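Local coordinates for Mll5499 protein (Mesorhizobium loti, PDB 3BDE) that is of unknown function but belongs to the Dabb (stress-responsive alpha/beta barrel) family and forms a homodimer of ferredoxin-like subunits, at residues R40-A45 against F58-Q63; F74-A79 against T85-H90; D99-V102 against K107-E110. All blocks are in the same frame, centred on the assembly; numbering follows the deposited sequence. Where two conformers were deposited one is given.

Overall arrangement
The three contacts follow one another along the chain, each closing before the next opens, and each ties a helix to the same four-stranded antiparallel sheet of the ferredoxin-like fold. Contact 1 fixes helix 36-50 to strand 58-63, outermost within the subunit, contact 2 fixes helix 81-88 to strand 72-78, which neighbours 58-63 in the sheet, and contact 3 joins helix 91-104 to strand 105-115 at the far border. The centre of contact 2 lies about 15 Å from those of both others, which are themselves about 12 Å apart. Phe74, Phe41 and Trp101 link them through the helix-covered face. Strand 58-63 carries the sheet across the dimer interface, and Leu109 packs on Ile68 of the second subunit.

Contact 1: residues R40-A45 against F58-Q63; sequences RFLVDA and FEQLRQ. With EDO (1,2-ethanediol), chain G.
In the first split beta-alpha-beta unit of the ferredoxin-like fold, helix 36-50 runs alongside strand 58-63, a border strand within the subunit, and Gln60 fastens the two together. The axes of the short segments approach to 10.2 Å and run nearly antiparallel, at 163°. Gln60 stands with CG anti to its own carbonyl carbon and then extends, a reach that brings its amide up to the main chain of the helix at Leu42. There NE2 donates to the carbonyl oxygen Leu42 O over 2.6 Å, almost straight at 171°. This side chain to main chain bond anchors a turn of helix on the strand and holds the amide by one N-H. Around the bond, CB of Leu42 and CB of Ala45 each lie 4.1 Å from Gln60 NE2, while the ring of Phe58 meets the helix obliquely, its CZ 4.3 Å from Ala45 O. Phe74 of strand 72-78 also packs on Ala45 and Gln60, and Leu116 of the second subunit touches Leu42 and Gln60, bringing the dimer interface close to this bond. The donor Gln60 NE2 is tilted 30° from the carbonyl plane of Leu42, whereas Leu42 O lies close to the Gln60 amide plane.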
loop_
_atom_site.group_PDB
_atom_site.type_symbol
_atom_site.label_atom_id
_atom_site.label_comp_id
_atom_site.label_asym_id
_atom_site.label_seq_id
_atom_site.Cartn_x
_atom_site.Cartn_y
_atom_site.Cartn_z
ATOM N N ARG A 40 -5.069 -12.345 18.332
ATOM C CA ARG A 40 -6.493 -12.635 18.165
ATOM C C ARG A 40 -7.190 -11.704 17.174
ATOM O O ARG A 40 -8.012 -12.170 16.365
ATOM C CB ARG A 40 -7.136 -12.601 19.551
ATOM C CG ARG A 40 -8.523 -13.110 19.712
ATOM C CD ARG A 40 -8.620 -13.765 21.102
ATOM N NE ARG A 40 -8.145 -12.832 22.125
ATOM C CZ ARG A 40 -7.361 -13.100 23.181
ATOM N NH1 ARG A 40 -6.822 -14.304 23.406
ATOM N NH2 ARG A 40 -7.050 -12.097 24.007
ATOM N N PHE A 41 -6.851 -10.406 17.201
ATOM C CA PHE A 41 -7.419 -9.453 16.231
ATOM C C PHE A 41 -7.018 -9.872 14.798
ATOM O O PHE A 41 -7.864 -9.960 13.911
ATOM C CB PHE A 41 -6.950 -8.010 16.509
ATOM C CG PHE A 41 -7.458 -7.010 15.518
ATOM C CD1 PHE A 41 -6.740 -6.750 14.329
ATOM C CD2 PHE A 41 -8.655 -6.340 15.736
ATOM C CE1 PHE A 41 -7.219 -5.848 13.388
ATOM C CE2 PHE A 41 -9.150 -5.428 14.802
ATOM C CZ PHE A 41 -8.439 -5.175 13.624
ATOM N N LEU A 42 -5.731 -10.156 14.606
ATOM C CA LEU A 42 -5.196 -10.538 13.295
ATOM C C LEU A 42 -5.774 -11.894 12.767
ATOM O O LEU A 42 -6.240 -12.002 11.607
ATOM C CB LEU A 42 -3.660 -10.585 13.369
ATOM C CG LEU A 42 -2.967 -9.254 13.674
ATOM C CD1 LEU A 42 -1.486 -9.474 13.922
ATOM C CD2 LEU A 42 -3.209 -8.226 12.542
ATOM N N VAL A 43 -5.788 -12.892 13.646
ATOM C CA VAL A 43 -6.307 -14.238 13.342
ATOM C C VAL A 43 -7.796 -14.160 12.998
ATOM O O VAL A 43 -8.201 -14.653 11.954
ATOM C CB VAL A 43 -5.996 -15.240 14.485
ATOM C CG1 VAL A 43 -6.615 -16.600 14.232
ATOM C CG2 VAL A 43 -4.481 -15.373 14.636
ATOM N N ASP A 44 -8.573 -13.450 13.818
ATOM C CA ASP A 44 -10.025 -13.311 13.579
ATOM C C ASP A 44 -10.362 -12.468 12.346
ATOM O O ASP A 44 -11.281 -12.818 11.603
ATOM C CB ASP A 44 -10.741 -12.766 14.808
ATOM C CG ASP A 44 -10.603 -13.692 16.039
ATOM O OD1 ASP A 44 -10.215 -14.868 15.911
ATOM O OD2 ASP A 44 -10.851 -13.216 17.159
ATOM N N ALA A 45 -9.625 -11.377 12.127
ATOM C CA ALA A 45 -9.817 -10.527 10.931
ATOM C C ALA A 45 -9.630 -11.338 9.642
ATOM O O ALA A 45 -10.450 -11.265 8.704
ATOM C CB ALA A 45 -8.840 -9.338 10.950
ATOM N N PHE A 58 -6.481 -11.725 -0.090
ATOM C CA PHE A 58 -6.418 -11.096 1.224
ATOM C C PHE A 58 -5.049 -11.425 1.856
ATOM O O PHE A 58 -4.699 -12.611 1.997
ATOM C CB PHE A 58 -7.542 -11.581 2.129
ATOM C CG PHE A 58 -7.554 -10.909 3.476
ATOM C CD1 PHE A 58 -6.839 -11.455 4.541
ATOM C CD2 PHE A 58 -8.261 -9.714 3.671
ATOM C CE1 PHE A 58 -6.829 -10.823 5.782
ATOM C CE2 PHE A 58 -8.246 -9.080 4.912
ATOM C CZ PHE A 58 -7.529 -9.652 5.968
ATOM N N GLU A 59 -4.300 -10.376 2.214
ATOM C CA GLU A 59 -2.980 -10.532 2.828
ATOM C C GLU A 59 -2.846 -9.694 4.086
ATOM O O GLU A 59 -3.294 -8.553 4.124
ATOM C CB GLU A 59 -1.865 -10.182 1.838
ATOM C CG GLU A 59 -1.794 -11.120 0.645
ATOM C CD GLU A 59 -0.609 -10.876 -0.282
ATOM O OE1 GLU A 59 0.320 -10.123 0.077
ATOM O OE2 GLU A 59 -0.611 -11.462 -1.383
ATOM N N GLN A 60 -2.232 -10.292 5.114
ATOM C CA GLN A 60 -1.920 -9.587 6.347
ATOM C C GLN A 60 -0.441 -9.313 6.266
ATOM O O GLN A 60 0.359 -10.223 5.980
ATOM C CB GLN A 60 -2.268 -10.401 7.569
ATOM C CG GLN A 60 -3.764 -10.607 7.647
ATOM C CD GLN A 60 -4.165 -11.294 8.900
ATOM O OE1 GLN A 60 -3.576 -12.308 9.256
ATOM N NE2 GLN A 60 -5.212 -10.767 9.581
ATOM N N LEU A 61 -0.082 -8.083 6.622
ATOM C CA LEU A 61 1.264 -7.583 6.479
ATOM C C LEU A 61 1.762 -6.891 7.726
ATOM O O LEU A 61 0.958 -6.360 8.503
ATOM C CB LEU A 61 1.261 -6.579 5.326
ATOM C CG LEU A 61 0.719 -7.070 3.966
ATOM C CD1 LEU A 61 0.390 -5.921 3.054
ATOM C CD2 LEU A 61 1.670 -8.093 3.321
ATOM N N ARG A 62 3.090 -6.884 7.891
ATOM C CA ARG A 62 3.732 -6.116 8.934
ATOM C C ARG A 62 4.296 -4.901 8.187
ATOM O O ARG A 62 4.958 -5.084 7.165
ATOM C CB ARG A 62 4.837 -6.932 9.594
ATOM C CG ARG A 62 5.413 -6.327 10.841
ATOM C CD ARG A 62 6.421 -7.267 11.521
ATOM N NE ARG A 62 5.817 -8.490 12.078
ATOM C CZ ARG A 62 5.098 -8.550 13.206
ATOM N NH1 ARG A 62 4.833 -7.451 13.928
ATOM N NH2 ARG A 62 4.601 -9.721 13.604
ATOM N N GLN A 63 4.061 -3.696 8.700
ATOM C CA GLN A 63 4.570 -2.445 8.078
ATOM C C GLN A 63 5.938 -2.216 8.685
ATOM O O GLN A 63 6.036 -2.122 9.889
ATOM C CB GLN A 63 3.601 -1.286 8.320
ATOM C CG GLN A 63 3.773 -0.033 7.392
ATOM C CD GLN A 63 5.079 0.726 7.540
ATOM O OE1 GLN A 63 5.795 0.927 6.559
ATOM N NE2 GLN A 63 5.397 1.152 8.758
HETATM C C1 EDO G . -4.980 -11.891 26.909
HETATM O O1 EDO G . -5.313 -13.276 26.730
HETATM C C2 EDO G . -4.152 -11.607 28.163
HETATM O O2 EDO G . -3.281 -12.700 28.494
#

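Contact 2: residues F74-A79 against T85-H90; sequences FSMEFA and TRYNDH. With EDO (1,2-ethanediol), chain E; EDO (1,2-ethanediol), chain K; EDO (1,2-ethanediol), chain D.
Tyr87 OH, which lies against Met76 of the facing strand, shares a 2.5 Å hydrogen bond with O2 of a bound ethanediol; either oxygen could be the donor. The diol, probably from the crystallisation liquor, meets the tyrosine ring at its edge and in its plane. The side chains of Met76, present as selenomethionine, and Tyr87 approach each other from opposite directions and make a Met-aromatic contact: SE of Met76 sits 4.2 Å from the Tyr87 ring centroid, 31° off the normal, and 3.7 Å from Tyr87 CZ. With CG between the backbone N and the carbonyl carbon (chi1 69°) and a bend at chi3, the chain lays SE and CE beside the tyrosine hydroxyl. The side chain of Phe78 crosses that of Tyr87 at about a right angle, placing Phe78 CE1 3.5 Å from Tyr87 CB and CZ over one face of the tyrosine ring. The ring planes meet obliquely, at 45°, with centroids 5.1 Å apart. Met76 SE and Phe78 CZ thus lie against the same face of the Tyr87 ring, and all three residues are buried. This cluster joins helix 81-88 to strand 72-78, with Tyr84 beside Phe78, His93 of helix 91-104 against the Tyr87 ring, and Leu49 of helix 36-50 also touching Tyr87.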
loop_
_atom_site.group_PDB
_atom_site.type_symbol
_atom_site.label_atom_id
_atom_site.label_comp_id
_atom_site.label_asym_id
_atom_site.label_seq_id
_atom_site.Cartn_x
_atom_site.Cartn_y
_atom_site.Cartn_z
ATOM N N PHE A 74 -3.536 -4.537 5.963
ATOM C CA PHE A 74 -4.325 -5.556 5.264
ATOM C C PHE A 74 -4.418 -5.066 3.825
ATOM O O PHE A 74 -4.551 -3.857 3.591
ATOM C CB PHE A 74 -5.766 -5.738 5.784
ATOM C CG PHE A 74 -5.895 -6.202 7.199
ATOM C CD1 PHE A 74 -4.930 -6.986 7.849
ATOM C CD2 PHE A 74 -7.106 -5.979 7.847
ATOM C CE1 PHE A 74 -5.154 -7.454 9.162
ATOM C CE2 PHE A 74 -7.353 -6.446 9.132
ATOM C CZ PHE A 74 -6.383 -7.184 9.794
ATOM N N SER A 75 -4.274 -5.992 2.886
ATOM C CA SER A 75 -4.381 -5.749 1.460
ATOM C C SER A 75 -5.300 -6.794 0.864
ATOM O O SER A 75 -5.282 -7.942 1.283
ATOM C CB SER A 75 -3.012 -5.839 0.806
ATOM O OG SER A 75 -3.102 -5.603 -0.565
HETATM N N MSE A 76 -6.125 -6.382 -0.086
HETATM C CA MSE A 76 -7.003 -7.317 -0.825
HETATM C C MSE A 76 -7.372 -6.661 -2.151
HETATM O O MSE A 76 -7.291 -5.438 -2.301
HETATM C CB MSE A 76 -8.254 -7.657 0.006
HETATM C CG MSE A 76 -9.226 -6.497 0.179
HETATM SE SE MSE A 76 -10.301 -6.645 1.770
HETATM C CE MSE A 76 -8.996 -6.104 3.130
ATOM N N GLU A 77 -7.914 -7.464 -3.054
ATOM C CA GLU A 77 -8.315 -6.992 -4.379
ATOM C C GLU A 77 -9.757 -7.379 -4.688
ATOM O O GLU A 77 -10.225 -8.456 -4.284
ATOM C CB GLU A 77 -7.384 -7.555 -5.430
ATOM C CG GLU A 77 -5.946 -6.996 -5.253
ATOM C CD GLU A 77 -4.966 -7.490 -6.289
ATOM O OE1 GLU A 77 -5.345 -8.190 -7.241
ATOM O OE2 GLU A 77 -3.785 -7.173 -6.143
ATOM N N PHE A 78 -10.424 -6.471 -5.385
ATOM C CA PHE A 78 -11.814 -6.630 -5.839
ATOM C C PHE A 78 -11.812 -6.489 -7.355
ATOM O O PHE A 78 -11.017 -5.722 -7.922
ATOM C CB PHE A 78 -12.737 -5.573 -5.200
ATOM C CG PHE A 78 -12.805 -5.680 -3.722
ATOM C CD1 PHE A 78 -13.572 -6.677 -3.133
ATOM C CD2 PHE A 78 -12.071 -4.813 -2.906
ATOM C CE1 PHE A 78 -13.646 -6.812 -1.791
ATOM C CE2 PHE A 78 -12.115 -4.962 -1.543
ATOM C CZ PHE A 78 -12.908 -5.960 -0.983
ATOM N N ALA A 79 -12.674 -7.272 -8.017
ATOM C CA ALA A 79 -12.816 -7.230 -9.468
ATOM C C ALA A 79 -13.226 -5.837 -9.962
ATOM O O ALA A 79 -12.770 -5.399 -11.018
ATOM C CB ALA A 79 -13.842 -8.268 -9.950
ATOM N N THR A 85 -17.949 -2.327 -2.870
ATOM C CA THR A 85 -19.113 -1.841 -2.134
ATOM C C THR A 85 -19.888 -2.990 -1.447
ATOM O O THR A 85 -20.330 -2.832 -0.322
ATOM C CB THR A 85 -19.999 -0.993 -3.069
ATOM O OG1 THR A 85 -19.254 0.179 -3.442
ATOM C CG2 THR A 85 -21.302 -0.583 -2.397
ATOM N N ARG A 86 -20.045 -4.111 -2.149
ATOM C CA ARG A 86 -20.729 -5.306 -1.619
ATOM C C ARG A 86 -19.971 -5.936 -0.438
ATOM O O ARG A 86 -20.596 -6.413 0.486
ATOM C CB ARG A 86 -21.000 -6.313 -2.745
ATOM C CG ARG A 86 -22.107 -5.807 -3.663
ATOM C CD ARG A 86 -22.233 -6.649 -4.902
ATOM N NE ARG A 86 -23.374 -6.206 -5.749
ATOM C CZ ARG A 86 -23.469 -6.338 -7.073
ATOM N NH1 ARG A 86 -22.486 -6.834 -7.819
ATOM N NH2 ARG A 86 -24.568 -5.898 -7.686
ATOM N N TYR A 87 -18.637 -5.904 -0.471
ATOM C CA TYR A 87 -17.821 -6.308 0.676
ATOM C C TYR A 87 -18.072 -5.348 1.857
ATOM O O TYR A 87 -18.328 -5.779 2.990
ATOM C CB TYR A 87 -16.337 -6.288 0.308
ATOM C CG TYR A 87 -15.367 -6.194 1.459
ATOM C CD1 TYR A 87 -15.000 -7.334 2.206
ATOM C CD2 TYR A 87 -14.781 -4.980 1.789
ATOM C CE1 TYR A 87 -14.059 -7.229 3.250
ATOM C CE2 TYR A 87 -13.848 -4.868 2.836
ATOM C CZ TYR A 87 -13.494 -6.000 3.548
ATOM O OH TYR A 87 -12.582 -5.882 4.566
ATOM N N ASN A 88 -17.979 -4.045 1.588
ATOM C CA ASN A 88 -18.142 -3.025 2.645
ATOM C C ASN A 88 -19.469 -3.164 3.379
ATOM O O ASN A 88 -19.508 -3.060 4.603
ATOM C CB ASN A 88 -18.045 -1.617 2.040
ATOM C CG ASN A 88 -18.151 -0.518 3.087
ATOM O OD1 ASN A 88 -17.177 -0.201 3.772
ATOM N ND2 ASN A 88 -19.332 0.066 3.211
ATOM N N ASP A 89 -20.530 -3.418 2.606
ATOM C CA ASP A 89 -21.905 -3.529 3.126
ATOM C C ASP A 89 -22.308 -4.918 3.610
ATOM O O ASP A 89 -23.408 -5.081 4.128
ATOM C CB ASP A 89 -22.903 -3.063 2.051
ATOM C CG ASP A 89 -22.781 -1.592 1.719
ATOM O OD1 ASP A 89 -21.992 -0.875 2.359
ATOM O OD2 ASP A 89 -23.503 -1.155 0.798
ATOM N N HIS A 90 -21.429 -5.904 3.463
ATOM C CA HIS A 90 -21.726 -7.281 3.875
ATOM C C HIS A 90 -21.897 -7.279 5.397
ATOM O O HIS A 90 -21.135 -6.596 6.088
ATOM C CB HIS A 90 -20.611 -8.246 3.470
ATOM C CG HIS A 90 -20.993 -9.681 3.629
ATOM N ND1 HIS A 90 -20.998 -10.315 4.851
ATOM C CD2 HIS A 90 -21.434 -10.593 2.729
ATOM C CE1 HIS A 90 -21.418 -11.559 4.694
ATOM N NE2 HIS A 90 -21.690 -11.752 3.419
HETATM C C1 EDO E . -17.472 1.176 -0.312
HETATM O O1 EDO E . -18.407 1.583 -1.314
HETATM C C2 EDO E . -16.091 1.080 -0.931
HETATM O O2 EDO E . -15.764 2.331 -1.575
HETATM C C1 EDO K . -19.052 -0.977 7.800
HETATM O O1 EDO K . -20.153 -0.436 8.538
HETATM C C2 EDO K . -18.579 0.059 6.795
HETATM O O2 EDO K . -17.149 0.072 6.716
HETATM C C1 EDO D . -11.377 -3.820 7.305
HETATM O O1 EDO D . -12.482 -2.927 7.476
HETATM C C2 EDO D . -10.630 -3.490 6.028
HETATM O O2 EDO D . -11.557 -3.617 4.949
#

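Contact 3: residues D99-V102 against K107-E110; sequences DRWV and KFLE. With EDO (1,2-ethanediol), chain H.
The rings of Trp101 and Phe108 form a T-shaped pair in which the indole presents its edge to one face of the phenyl ring. Planes meet at 81°, and the centroid of the five-membered ring is 4.9 Å from that of Phe108. Trp101 NE1 hangs 3.5 Å above the phenyl plane, shifted toward the rim on the CD1 and CE1 side, while Trp101 CZ2 touches Phe108 CG at 3.7 Å. The phenyl edge, in turn, has CG of Glu110 in its plane. CG of Trp101, anti to the backbone N (chi1 -172°), carries the indole from helix 91-104 toward Phe108 of strand 105-115; the pair bridges the helix to the strand that follows it, in the second half of the ferredoxin-like fold. Farther in, Trp101 meets Phe27 edge-to-face and packs on Phe41 of helix 36-50. Replacing Trp101 by an alanine would probably leave the Phe108 face without its indole partner and open a gap between helix 91-104 and the strand. With no hydrogen bond across the segments, the contact rests on dispersion and on the positively polarised indole rim, N-H included, lying against a pi face, which is likely to be mildly attractive.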
loop_
_atom_site.group_PDB
_atom_site.type_symbol
_atom_site.label_atom_id
_atom_site.label_comp_id
_atom_site.label_asym_id
_atom_site.label_seq_id
_atom_site.Cartn_x
_atom_site.Cartn_y
_atom_site.Cartn_z
ATOM N N ASP A 99 -17.626 -4.105 15.951
ATOM C CA ASP A 99 -17.257 -4.889 17.125
ATOM C C ASP A 99 -15.781 -5.119 17.378
ATOM O O ASP A 99 -15.400 -5.373 18.534
ATOM C CB ASP A 99 -17.971 -6.238 17.073
ATOM C CG ASP A 99 -19.495 -6.107 17.072
ATOM O OD1 ASP A 99 -20.027 -5.077 17.505
ATOM O OD2 ASP A 99 -20.166 -7.068 16.676
ATOM N N ARG A 100 -14.964 -5.037 16.322
ATOM C CA ARG A 100 -13.522 -5.257 16.436
ATOM C C ARG A 100 -12.681 -4.082 16.004
ATOM O O ARG A 100 -11.806 -3.655 16.760
ATOM C CB ARG A 100 -13.120 -6.481 15.628
ATOM C CG ARG A 100 -13.906 -7.755 15.950
ATOM C CD ARG A 100 -13.744 -8.245 17.377
ATOM N NE ARG A 100 -12.399 -8.765 17.666
ATOM C CZ ARG A 100 -11.990 -10.012 17.442
ATOM N NH1 ARG A 100 -12.751 -10.887 16.824
ATOM N NH2 ARG A 100 -10.768 -10.353 17.800
ATOM N N TRP A 101 -12.953 -3.526 14.833
ATOM C CA TRP A 101 -12.090 -2.446 14.310
ATOM C C TRP A 101 -12.181 -1.186 15.170
ATOM O O TRP A 101 -11.178 -0.750 15.741
ATOM C CB TRP A 101 -12.429 -2.124 12.838
ATOM C CG TRP A 101 -11.485 -1.200 12.218
ATOM C CD1 TRP A 101 -11.545 0.141 12.244
ATOM C CD2 TRP A 101 -10.317 -1.543 11.461
ATOM N NE1 TRP A 101 -10.488 0.680 11.567
ATOM C CE2 TRP A 101 -9.709 -0.327 11.071
ATOM C CE3 TRP A 101 -9.727 -2.752 11.075
ATOM C CZ2 TRP A 101 -8.519 -0.274 10.322
ATOM C CZ3 TRP A 101 -8.552 -2.707 10.315
ATOM C CH2 TRP A 101 -7.950 -1.469 9.963
ATOM N N VAL A 102 -13.389 -0.631 15.270
ATOM C CA VAL A 102 -13.602 0.612 16.026
ATOM C C VAL A 102 -13.075 0.542 17.477
ATOM O O VAL A 102 -12.391 1.445 17.874
ATOM C CB VAL A 102 -15.068 1.107 15.948
ATOM C CG1 VAL A 102 -15.298 2.284 16.908
ATOM C CG2 VAL A 102 -15.413 1.507 14.537
ATOM N N LYS A 107 -5.203 3.800 15.328
ATOM C CA LYS A 107 -5.159 4.699 14.174
ATOM C C LYS A 107 -4.948 3.934 12.881
ATOM O O LYS A 107 -4.397 2.815 12.883
ATOM C CB LYS A 107 -4.021 5.711 14.339
ATOM C CG LYS A 107 -2.682 5.064 14.693
ATOM C CD LYS A 107 -1.552 6.047 14.646
ATOM C CE LYS A 107 -0.360 5.483 15.374
ATOM N NZ LYS A 107 0.828 6.306 15.083
ATOM N N PHE A 108 -5.352 4.551 11.772
ATOM C CA PHE A 108 -5.213 3.906 10.472
ATOM C C PHE A 108 -5.284 4.881 9.301
ATOM O O PHE A 108 -5.680 6.040 9.453
ATOM C CB PHE A 108 -6.286 2.793 10.306
ATOM C CG PHE A 108 -7.689 3.307 10.087
ATOM C CD1 PHE A 108 -8.508 3.639 11.177
ATOM C CD2 PHE A 108 -8.224 3.418 8.806
ATOM C CE1 PHE A 108 -9.831 4.127 10.975
ATOM C CE2 PHE A 108 -9.562 3.902 8.611
ATOM C CZ PHE A 108 -10.339 4.252 9.681
ATOM N N LEU A 109 -4.875 4.386 8.138
ATOM C CA LEU A 109 -4.989 5.099 6.864
ATOM C C LEU A 109 -5.516 4.072 5.872
ATOM O O LEU A 109 -5.040 2.939 5.870
ATOM C CB LEU A 109 -3.633 5.563 6.346
ATOM C CG LEU A 109 -2.890 6.686 7.051
ATOM C CD1 LEU A 109 -1.437 6.757 6.559
ATOM C CD2 LEU A 109 -3.626 8.013 6.830
ATOM N N GLU A 110 -6.480 4.468 5.058
ATOM C CA GLU A 110 -6.981 3.640 3.976
ATOM C C GLU A 110 -6.313 4.167 2.719
ATOM O O GLU A 110 -6.330 5.366 2.489
ATOM C CB GLU A 110 -8.495 3.745 3.810
ATOM C CG GLU A 110 -9.306 2.984 4.818
ATOM C CD GLU A 110 -10.795 2.962 4.464
ATOM O OE1 GLU A 110 -11.136 2.585 3.317
ATOM O OE2 GLU A 110 -11.625 3.305 5.343
HETATM C C1 EDO H . -18.834 -5.966 21.328
HETATM O O1 EDO H . -19.037 -5.296 20.081
HETATM C C2 EDO H . -17.843 -7.081 21.153
HETATM O O2 EDO H . -16.633 -6.597 20.551
#